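PDB 2Z8S: rhamnogalacturonan endolyase YesW from Bacillus subtilis, which cleaves the rhamnogalacturonan backbone of plant cell-wall pectin by endo-type beta-elimination, in a reaction that requires calcium or manganese. Local coordinates for residues G20-W25 / D510-V515; K140-D145 / Y261-D266; Y356-G361 / V380-E385. All blocks are in the same frame, centred on the assembly; numbering follows the deposited sequence.

Contact 1. Residues G20-W25 / D510-V515; sequences GIFVSW and DWREEV. With CA (calcium ion), chain H.
At the rim of the F22 ring, near its plane, lie two charged groups of the other segment: R512 NH2 comes to 3.7 Å from F22 CZ, and D510 OD2 stands a little farther from that same ring atom. The ring and guanidinium planes are 63° apart, so this is an oblique meeting and not a stack. R512 turns its own edge to D510, gripping the carboxylate side-on with two nitrogens. NH2 gives a salt bridge to D510 OD2 at 2.6 Å, nearly in the guanidinium plane and on the syn side of the oxygen, while NE reaches D510 OD1 at 3.0 Å from above the carboxylate plane. Bends at chi2 (72°) and chi3 (63°) fold the arginine back on its own loop; its CD lies over the centre of one face of the W511 indole, and NH1 bonds to I532 O.

Beside the ion pair, S24 CB sits 3.7 Å from D510 OD2 and packs against the flank of the carboxylate. A CA-H...O contact adds to this, D510 CA standing 3.2 Å from W25 O. The two-point grip of R512 probably fixes the carboxylate beside F22 and S24, while the backbone O of D510 binds calcium, with R512 O and both carboxylate oxygens of E514. A water on the ion also donates to D510 OD1, and D506 and L508 O complete the site.

The calcium loop leads into strand 514-519 of the family 11 C-terminal domain, whereas strand 21-24 belongs to the mixed sheet of the N-terminal beta-sheet domain, between strands 13-16 and 55-58; N55 of the latter touches F22, S24 and D510, placing the contact where the two domains meet.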
loop_
_atom_site.group_PDB
_atom_site.type_symbol
_atom_site.label_atom_id
_atom_site.label_comp_id
_atom_site.label_asym_id
_atom_site.label_seq_id
_atom_site.Cartn_x
_atom_site.Cartn_y
_atom_site.Cartn_z
ATOM N N GLY A 20 29.965 5.658 7.103
ATOM C CA GLY A 20 30.433 5.775 5.713
ATOM C C GLY A 20 29.291 5.980 4.728
ATOM O O GLY A 20 28.331 6.711 5.013
ATOM N N ILE A 21 29.385 5.339 3.568
ATOM C CA ILE A 21 28.316 5.416 2.592
ATOM C C ILE A 21 27.580 4.094 2.556
ATOM O O ILE A 21 28.105 3.095 2.075
ATOM C CB ILE A 21 28.821 5.792 1.178
ATOM C CG1 ILE A 21 29.562 7.135 1.186
ATOM C CG2 ILE A 21 27.674 5.813 0.174
ATOM C CD1 ILE A 21 28.769 8.333 1.689
ATOM N N PHE A 22 26.364 4.094 3.097
ATOM C CA PHE A 22 25.523 2.920 3.029
ATOM C C PHE A 22 24.948 2.871 1.635
ATOM O O PHE A 22 24.457 3.870 1.125
ATOM C CB PHE A 22 24.401 2.958 4.062
ATOM C CG PHE A 22 23.481 1.765 3.990
ATOM C CD1 PHE A 22 23.805 0.578 4.640
ATOM C CD2 PHE A 22 22.299 1.820 3.252
ATOM C CE1 PHE A 22 22.961 -0.529 4.567
ATOM C CE2 PHE A 22 21.456 0.716 3.171
ATOM C CZ PHE A 22 21.780 -0.457 3.830
ATOM N N VAL A 23 25.034 1.706 1.020
ATOM C CA VAL A 23 24.596 1.526 -0.345
ATOM C C VAL A 23 23.754 0.267 -0.361
ATOM O O VAL A 23 24.192 -0.786 0.112
ATOM C CB VAL A 23 25.808 1.376 -1.294
ATOM C CG1 VAL A 23 25.374 0.994 -2.686
ATOM C CG2 VAL A 23 26.617 2.662 -1.333
ATOM N N SER A 24 22.531 0.365 -0.856
ATOM C CA SER A 24 21.769 -0.849 -1.085
ATOM C C SER A 24 21.192 -0.860 -2.485
ATOM O O SER A 24 21.229 0.145 -3.196
ATOM C CB SER A 24 20.694 -1.052 -0.026
ATOM O OG SER A 24 19.855 0.071 0.035
ATOM N N TRP A 25 20.693 -2.012 -2.894
ATOM C CA TRP A 25 20.109 -2.135 -4.215
ATOM C C TRP A 25 19.159 -3.306 -4.236
ATOM O O TRP A 25 19.178 -4.135 -3.331
ATOM C CB TRP A 25 21.189 -2.278 -5.280
ATOM C CG TRP A 25 22.122 -3.401 -5.043
ATOM C CD1 TRP A 25 22.017 -4.677 -5.530
ATOM C CD2 TRP A 25 23.329 -3.362 -4.281
ATOM N NE1 TRP A 25 23.085 -5.434 -5.112
ATOM C CE2 TRP A 25 23.904 -4.652 -4.342
ATOM C CE3 TRP A 25 23.979 -2.363 -3.546
ATOM C CZ2 TRP A 25 25.090 -4.967 -3.692
ATOM C CZ3 TRP A 25 25.150 -2.678 -2.900
ATOM C CH2 TRP A 25 25.696 -3.970 -2.974
ATOM N N ASP A 510 17.769 -2.353 -0.994
ATOM C CA ASP A 510 17.462 -3.739 -0.659
ATOM C C ASP A 510 16.067 -3.930 -0.067
ATOM O O ASP A 510 15.265 -2.991 -0.027
ATOM C CB ASP A 510 18.530 -4.324 0.269
ATOM C CG ASP A 510 18.597 -3.627 1.611
ATOM O OD1 ASP A 510 17.621 -2.962 2.027
ATOM O OD2 ASP A 510 19.648 -3.754 2.260
ATOM N N TRP A 511 15.810 -5.144 0.421
ATOM C CA TRP A 511 14.469 -5.606 0.774
ATOM C C TRP A 511 13.770 -4.842 1.904
ATOM O O TRP A 511 12.543 -4.888 1.997
ATOM C CB TRP A 511 14.470 -7.116 1.051
ATOM C CG TRP A 511 15.289 -7.509 2.244
ATOM C CD1 TRP A 511 16.619 -7.839 2.258
ATOM C CD2 TRP A 511 14.839 -7.598 3.601
ATOM N NE1 TRP A 511 17.019 -8.130 3.534
ATOM C CE2 TRP A 511 15.947 -7.992 4.381
ATOM C CE3 TRP A 511 13.603 -7.400 4.230
ATOM C CZ2 TRP A 511 15.858 -8.179 5.774
ATOM C CZ3 TRP A 511 13.513 -7.586 5.610
ATOM C CH2 TRP A 511 14.633 -7.971 6.365
ATOM N N ARG A 512 14.523 -4.138 2.749
ATOM C CA ARG A 512 13.898 -3.278 3.759
ATOM C C ARG A 512 13.001 -2.232 3.117
ATOM O O ARG A 512 13.186 -1.877 1.949
ATOM C CB ARG A 512 14.932 -2.591 4.643
ATOM C CG ARG A 512 15.350 -3.440 5.824
ATOM C CD ARG A 512 16.232 -4.607 5.389
ATOM N NE ARG A 512 17.470 -4.114 4.791
ATOM C CZ ARG A 512 18.503 -3.654 5.488
ATOM N NH1 ARG A 512 18.469 -3.626 6.818
ATOM N NH2 ARG A 512 19.577 -3.225 4.847
ATOM N N GLU A 513 12.037 -1.726 3.880
ATOM C CA GLU A 513 11.065 -0.819 3.318
ATOM C C GLU A 513 11.434 0.635 3.567
ATOM O O GLU A 513 11.993 0.975 4.597
ATOM C CB GLU A 513 9.688 -1.133 3.870
ATOM C CG GLU A 513 9.373 -2.602 3.903
ATOM C CD GLU A 513 7.981 -2.879 4.415
ATOM O OE1 GLU A 513 7.876 -3.525 5.479
ATOM O OE2 GLU A 513 6.995 -2.448 3.765
ATOM N N GLU A 514 11.133 1.487 2.599
ATOM C CA GLU A 514 11.281 2.908 2.765
ATOM C C GLU A 514 9.987 3.501 3.317
ATOM O O GLU A 514 8.904 2.956 3.098
ATOM C CB GLU A 514 11.636 3.551 1.432
ATOM C CG GLU A 514 13.072 3.331 1.019
ATOM C CD GLU A 514 13.371 1.885 0.701
ATOM O OE1 GLU A 514 12.562 1.235 -0.003
ATOM O OE2 GLU A 514 14.416 1.382 1.162
ATOM N N VAL A 515 10.117 4.588 4.070
ATOM C CA VAL A 515 8.977 5.363 4.495
ATOM C C VAL A 515 9.048 6.674 3.747
ATOM O O VAL A 515 10.137 7.254 3.588
ATOM C CB VAL A 515 9.005 5.724 5.993
ATOM C CG1 VAL A 515 7.585 5.815 6.527
ATOM C CG2 VAL A 515 9.803 4.726 6.773
HETATM CA CA CA H . 14.419 -0.738 0.251
HETATM O O HOH W 1 16.670 -0.241 1.788
#

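Contact 2. Residues K140-D145 / Y261-D266; sequences KDNSQD and YGNRVD. With ADA (alpha-D-galactopyranuronic acid), chain C.
Two hydrogen bonds cross between the loops, both given by the side-chain amide of N142. With CG anti to the carbonyl carbon (chi1 -72°), it reaches the second loop, where ND2 donates to N263 O at 2.8 Å and to D266 O at 2.6 Å, each acceptor lying close to the amide plane, so both N-H groups are used and the amide is held against rotation. The N263 bond is tilted from its carbonyl plane, whereas D266 O is met from well above its own. N263 O also accepts from D266 N on the opposite face.

Close contacts flank these bonds: N142 CB is packed tightly against N263 OD1 at 3.1 Å, and Y261 CE1 lies 4.0 Å from N142 O.

The first loop is a type I turn from D141 to Q144, opened by an Asx turn in which D141 OD2 accepts from S143 N at 2.8 Å. S143 OG binds the same oxygen from the opposite face. This loop connects strands 129-136 and 152-156 of one antiparallel sheet of the beta-propeller-clan domain; the second runs from strand 241-246 to strand 268-273 of another sheet.

Within the second loop N263 ND2 donates in plane to Y261 OH at 2.8 Å; outside it, R267 NH2 hydrogen-bonds N263 OD1 and R286 forms a salt bridge with D266 OD1. Toward the bound galacturonate, D141 CB approaches ADA O1 to 3.6 Å, and Y558 hydrogen-bonds the sugar.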
loop_
_atom_site.group_PDB
_atom_site.type_symbol
_atom_site.label_atom_id
_atom_site.label_comp_id
_atom_site.label_asym_id
_atom_site.label_seq_id
_atom_site.Cartn_x
_atom_site.Cartn_y
_atom_site.Cartn_z
ATOM N N LYS A 140 -13.330 15.149 4.977
ATOM C CA LYS A 140 -14.387 14.640 5.857
ATOM C C LYS A 140 -14.517 13.118 5.889
ATOM O O LYS A 140 -14.451 12.445 4.853
ATOM C CB LYS A 140 -15.740 15.249 5.453
ATOM C CG LYS A 140 -15.866 16.777 5.610
ATOM C CD LYS A 140 -15.961 17.201 7.061
ATOM C CE LYS A 140 -16.345 18.670 7.187
ATOM N NZ LYS A 140 -15.180 19.587 7.187
ATOM N N ASP A 141 -14.715 12.577 7.087
ATOM C CA ASP A 141 -15.141 11.194 7.212
ATOM C C ASP A 141 -16.565 11.126 6.683
ATOM O O ASP A 141 -17.281 12.132 6.670
ATOM C CB ASP A 141 -15.119 10.736 8.661
ATOM C CG ASP A 141 -15.611 9.313 8.821
ATOM O OD1 ASP A 141 -14.803 8.384 8.616
ATOM O OD2 ASP A 141 -16.802 9.123 9.155
ATOM N N ASN A 142 -16.968 9.949 6.232
ATOM C CA ASN A 142 -18.298 9.785 5.669
ATOM C C ASN A 142 -19.421 10.167 6.623
ATOM O O ASN A 142 -20.491 10.563 6.179
ATOM C CB ASN A 142 -18.484 8.378 5.135
ATOM C CG ASN A 142 -17.706 8.141 3.867
ATOM O OD1 ASN A 142 -16.615 8.688 3.684
ATOM N ND2 ASN A 142 -18.259 7.328 2.980
ATOM N N SER A 143 -19.159 10.081 7.924
ATOM C CA SER A 143 -20.132 10.473 8.943
ATOM C C SER A 143 -20.309 11.997 9.116
ATOM O O SER A 143 -21.335 12.441 9.641
ATOM C CB SER A 143 -19.754 9.852 10.284
ATOM O OG SER A 143 -18.563 10.445 10.763
ATOM N N GLN A 144 -19.324 12.788 8.691
ATOM C CA GLN A 144 -19.335 14.248 8.903
ATOM C C GLN A 144 -19.832 15.006 7.691
ATOM O O GLN A 144 -19.282 14.858 6.598
ATOM C CB GLN A 144 -17.934 14.774 9.190
ATOM C CG GLN A 144 -17.335 14.388 10.511
ATOM C CD GLN A 144 -15.831 14.200 10.409
ATOM O OE1 GLN A 144 -15.160 14.839 9.588
ATOM N NE2 GLN A 144 -15.292 13.308 11.239
ATOM N N ASP A 145 -20.846 15.845 7.898
ATOM C CA ASP A 145 -21.281 16.789 6.877
ATOM C C ASP A 145 -20.248 17.897 6.678
ATOM O O ASP A 145 -19.286 17.996 7.432
ATOM C CB ASP A 145 -22.631 17.390 7.255
ATOM C CG ASP A 145 -23.758 16.386 7.183
ATOM O OD1 ASP A 145 -23.561 15.300 6.602
ATOM O OD2 ASP A 145 -24.852 16.687 7.707
ATOM N N TYR A 261 -28.300 9.645 4.671
ATOM C CA TYR A 261 -27.628 10.933 4.720
ATOM C C TYR A 261 -26.289 10.959 3.972
ATOM O O TYR A 261 -25.685 12.030 3.809
ATOM C CB TYR A 261 -27.456 11.365 6.169
ATOM C CG TYR A 261 -26.450 10.553 6.921
ATOM C CD1 TYR A 261 -25.132 10.978 7.006
ATOM C CD2 TYR A 261 -26.812 9.360 7.548
ATOM C CE1 TYR A 261 -24.194 10.245 7.693
ATOM C CE2 TYR A 261 -25.872 8.611 8.239
ATOM C CZ TYR A 261 -24.565 9.071 8.309
ATOM O OH TYR A 261 -23.606 8.369 8.994
ATOM N N GLY A 262 -25.827 9.788 3.536
ATOM C CA GLY A 262 -24.716 9.714 2.597
ATOM C C GLY A 262 -23.399 9.196 3.143
ATOM O O GLY A 262 -22.330 9.614 2.686
ATOM N N ASN A 263 -23.472 8.285 4.110
ATOM C CA ASN A 263 -22.274 7.719 4.707
ATOM C C ASN A 263 -21.848 6.447 3.982
ATOM O O ASN A 263 -20.873 6.453 3.230
ATOM C CB ASN A 263 -22.507 7.456 6.198
ATOM C CG ASN A 263 -21.306 6.836 6.900
ATOM O OD1 ASN A 263 -20.427 6.243 6.277
ATOM N ND2 ASN A 263 -21.285 6.951 8.220
ATOM N N ARG A 264 -22.603 5.373 4.217
ATOM C CA ARG A 264 -22.308 4.030 3.735
ATOM C C ARG A 264 -22.164 3.915 2.236
ATOM O O ARG A 264 -21.459 3.027 1.762
ATOM C CB ARG A 264 -23.401 3.074 4.187
ATOM C CG ARG A 264 -23.255 2.656 5.623
ATOM C CD ARG A 264 -24.585 2.368 6.258
ATOM N NE ARG A 264 -24.417 1.996 7.652
ATOM C CZ ARG A 264 -24.316 2.866 8.656
ATOM N NH1 ARG A 264 -24.380 4.170 8.435
ATOM N NH2 ARG A 264 -24.154 2.427 9.892
ATOM N N VAL A 265 -22.839 4.796 1.499
ATOM C CA VAL A 265 -22.809 4.789 0.040
ATOM C C VAL A 265 -21.394 5.049 -0.482
ATOM O O VAL A 265 -20.977 4.498 -1.506
ATOM C CB VAL A 265 -23.797 5.836 -0.550
ATOM C CG1 VAL A 265 -23.536 7.226 0.022
ATOM C CG2 VAL A 265 -23.718 5.868 -2.076
ATOM N N ASP A 266 -20.664 5.888 0.237
ATOM C CA ASP A 266 -19.383 6.368 -0.231
ATOM C C ASP A 266 -18.208 5.701 0.467
ATOM O O ASP A 266 -17.200 6.347 0.764
ATOM C CB ASP A 266 -19.323 7.882 -0.090
ATOM C CG ASP A 266 -20.211 8.598 -1.081
ATOM O OD1 ASP A 266 -20.606 7.981 -2.105
ATOM O OD2 ASP A 266 -20.496 9.793 -0.827
HETATM C C1 ADA C . -13.407 9.542 13.004
HETATM C C2 ADA C . -11.911 9.377 13.324
HETATM C C3 ADA C . -11.260 8.433 12.288
HETATM C C4 ADA C . -11.928 7.064 12.385
HETATM C C5 ADA C . -13.386 7.282 11.920
HETATM C C6 ADA C . -14.174 5.963 11.936
HETATM O O1 ADA C . -13.636 10.367 11.867
HETATM O O2 ADA C . -11.252 10.651 13.381
HETATM O O3 ADA C . -9.847 8.294 12.490
HETATM O O4 ADA C . -11.819 6.609 13.755
HETATM O O5 ADA C . -14.082 8.263 12.744
HETATM O O6B ADA C . -13.793 5.024 11.213
HETATM O O6A ADA C . -15.164 5.891 12.681
#

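Contact 3. Residues Y356-G361 / V380-E385; sequences YSTGLG and VFQVHE. With CA (calcium ion), chain E.
Close to a calcium site of the lyase, the turn after strand 354-357 packs on the end of strand 379-383, in neighbouring four-stranded antiparallel sheets of the beta-propeller-clan domain. L360 CB sits over one face of the H384 imidazole, 3.7 Å from the ring centroid and 30° off its normal, a CH-pi contact, and CD1 reaches H384 CE1 at 4.0 Å. G361 O instead comes to the ring edge, 3.1 Å from H384 CD2. With CG anti to its carbonyl carbon (chi1 -63°), H384 sets its ring against L360 CB, with CD2 at G361 O. Beyond it, Q382 extends alongside, its NE2 3.6 Å from G361 O. S345 OG gathers the polar ends, being hydrogen-bonded with H384 NE2, Q382 OE1 and G361 O, while H384 ND1 bonds with G392 O and Q382 NE2 with N325. Two ST turns shape 356-361: S357 OG accepts from G359 N and T358 OG1 from L360 N. An alanine at H384 would remove the imidazole, and is likely to leave L360 without its aromatic partner and both S345 and G392 O short of a mate. Next, E385 OE1 binds calcium together with two waters, H326, H362 and D364. H362 directly follows the turn and E385 directly follows H384, so the packed imidazole and the metal, which may have a structural role, probably hold these two passages together.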
loop_
_atom_site.group_PDB
_atom_site.type_symbol
_atom_site.label_atom_id
_atom_site.label_comp_id
_atom_site.label_asym_id
_atom_site.label_seq_id
_atom_site.Cartn_x
_atom_site.Cartn_y
_atom_site.Cartn_z
ATOM N N TYR A 356 -16.176 -17.339 1.500
ATOM C CA TYR A 356 -16.646 -17.556 2.850
ATOM C C TYR A 356 -16.898 -16.227 3.501
ATOM O O TYR A 356 -16.353 -15.202 3.085
ATOM C CB TYR A 356 -15.613 -18.319 3.667
ATOM C CG TYR A 356 -14.279 -17.603 3.822
ATOM C CD1 TYR A 356 -14.130 -16.538 4.710
ATOM C CD2 TYR A 356 -13.165 -18.004 3.092
ATOM C CE1 TYR A 356 -12.917 -15.888 4.857
ATOM C CE2 TYR A 356 -11.943 -17.363 3.240
ATOM C CZ TYR A 356 -11.826 -16.313 4.130
ATOM O OH TYR A 356 -10.626 -15.676 4.283
ATOM N N SER A 357 -17.739 -16.255 4.522
ATOM C CA SER A 357 -17.837 -15.163 5.460
ATOM C C SER A 357 -17.663 -15.760 6.837
ATOM O O SER A 357 -18.303 -16.750 7.165
ATOM C CB SER A 357 -19.191 -14.485 5.363
ATOM O OG SER A 357 -19.352 -13.607 6.454
ATOM N N THR A 358 -16.775 -15.171 7.628
ATOM C CA THR A 358 -16.638 -15.548 9.032
ATOM C C THR A 358 -17.860 -15.070 9.811
ATOM O O THR A 358 -18.097 -15.519 10.930
ATOM C CB THR A 358 -15.353 -14.984 9.680
ATOM O OG1 THR A 358 -15.460 -13.560 9.831
ATOM C CG2 THR A 358 -14.145 -15.310 8.827
ATOM N N GLY A 359 -18.622 -14.161 9.201
ATOM C CA GLY A 359 -19.812 -13.577 9.820
ATOM C C GLY A 359 -19.488 -12.619 10.959
ATOM O O GLY A 359 -20.393 -12.023 11.556
ATOM N N LEU A 360 -18.196 -12.469 11.249
ATOM C CA LEU A 360 -17.713 -11.615 12.324
ATOM C C LEU A 360 -17.752 -10.117 11.985
ATOM O O LEU A 360 -17.516 -9.269 12.852
ATOM C CB LEU A 360 -16.304 -12.046 12.734
ATOM C CG LEU A 360 -16.137 -13.493 13.196
ATOM C CD1 LEU A 360 -14.680 -13.807 13.358
ATOM C CD2 LEU A 360 -16.889 -13.751 14.493
ATOM N N GLY A 361 -18.042 -9.796 10.730
ATOM C CA GLY A 361 -18.339 -8.424 10.335
ATOM C C GLY A 361 -17.184 -7.442 10.211
ATOM O O GLY A 361 -16.010 -7.813 10.117
ATOM N N VAL A 380 -5.386 -15.086 7.906
ATOM C CA VAL A 380 -5.836 -13.713 8.016
ATOM C C VAL A 380 -6.012 -13.372 9.479
ATOM O O VAL A 380 -6.766 -14.039 10.189
ATOM C CB VAL A 380 -7.170 -13.489 7.313
ATOM C CG1 VAL A 380 -7.687 -12.089 7.611
ATOM C CG2 VAL A 380 -7.021 -13.691 5.825
ATOM N N PHE A 381 -5.295 -12.352 9.936
ATOM C CA PHE A 381 -5.618 -11.745 11.213
ATOM C C PHE A 381 -6.468 -10.505 11.007
ATOM O O PHE A 381 -6.176 -9.648 10.175
ATOM C CB PHE A 381 -4.388 -11.408 12.031
ATOM C CG PHE A 381 -4.713 -10.918 13.407
ATOM C CD1 PHE A 381 -5.417 -11.724 14.291
ATOM C CD2 PHE A 381 -4.326 -9.652 13.816
ATOM C CE1 PHE A 381 -5.729 -11.280 15.567
ATOM C CE2 PHE A 381 -4.629 -9.203 15.083
ATOM C CZ PHE A 381 -5.335 -10.022 15.964
ATOM N N GLN A 382 -7.542 -10.429 11.771
ATOM C CA GLN A 382 -8.502 -9.381 11.588
ATOM C C GLN A 382 -9.041 -8.974 12.938
ATOM O O GLN A 382 -9.262 -9.826 13.813
ATOM C CB GLN A 382 -9.640 -9.880 10.716
ATOM C CG GLN A 382 -10.628 -8.806 10.361
ATOM C CD GLN A 382 -11.854 -9.347 9.686
ATOM O OE1 GLN A 382 -12.111 -10.557 9.698
ATOM N NE2 GLN A 382 -12.637 -8.451 9.107
ATOM N N VAL A 383 -9.238 -7.669 13.099
ATOM C CA VAL A 383 -9.923 -7.147 14.262
ATOM C C VAL A 383 -11.312 -6.680 13.851
ATOM O O VAL A 383 -11.561 -6.420 12.671
ATOM C CB VAL A 383 -9.122 -6.053 14.936
ATOM C CG1 VAL A 383 -7.803 -6.641 15.420
ATOM C CG2 VAL A 383 -8.886 -4.888 13.993
ATOM N N HIS A 384 -12.220 -6.595 14.817
ATOM C CA HIS A 384 -13.624 -6.378 14.511
ATOM C C HIS A 384 -14.230 -5.278 15.344
ATOM O O HIS A 384 -13.945 -5.134 16.534
ATOM C CB HIS A 384 -14.409 -7.673 14.656
ATOM C CG HIS A 384 -13.975 -8.734 13.697
ATOM N ND1 HIS A 384 -12.904 -9.564 13.942
ATOM C CD2 HIS A 384 -14.439 -9.070 12.471
ATOM C CE1 HIS A 384 -12.746 -10.385 12.920
ATOM N NE2 HIS A 384 -13.666 -10.106 12.014
ATOM N N GLU A 385 -15.074 -4.498 14.689
ATOM C CA GLU A 385 -15.594 -3.277 15.266
ATOM C C GLU A 385 -16.784 -3.517 16.178
ATOM O O GLU A 385 -16.870 -2.912 17.245
ATOM C CB GLU A 385 -15.964 -2.296 14.155
ATOM C CG GLU A 385 -16.262 -0.906 14.638
ATOM C CD GLU A 385 -16.244 0.073 13.514
ATOM O OE1 GLU A 385 -15.140 0.411 13.034
ATOM O OE2 GLU A 385 -17.335 0.499 13.084
HETATM CA CA CA E . -14.588 0.872 11.220
HETATM O O HOH W 2 -16.501 1.450 11.109
HETATM O O HOH W 3 -13.794 2.694 12.302
#

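From the N terminus, strand 21-24 of the first sheet domain opens the longest loop, which contact 1 closes only at 510-515, near the far end of the propeller-clan domain. Both other contacts nest inside it. Contact 2 joins 140-145 to 261-266 and is complete before contact 3 begins; 356-361 then meets 380-385 across a short excursion, so these two lie in series and none cross. Contact 1 links the two domains, whereas contacts 2 and 3 tie parts within the second one. Contacts 2 and 3 have centres about 23 Å apart, and contact 1 lies on the other side of the chain's centre, about 41 Å from contact 2, centre to centre.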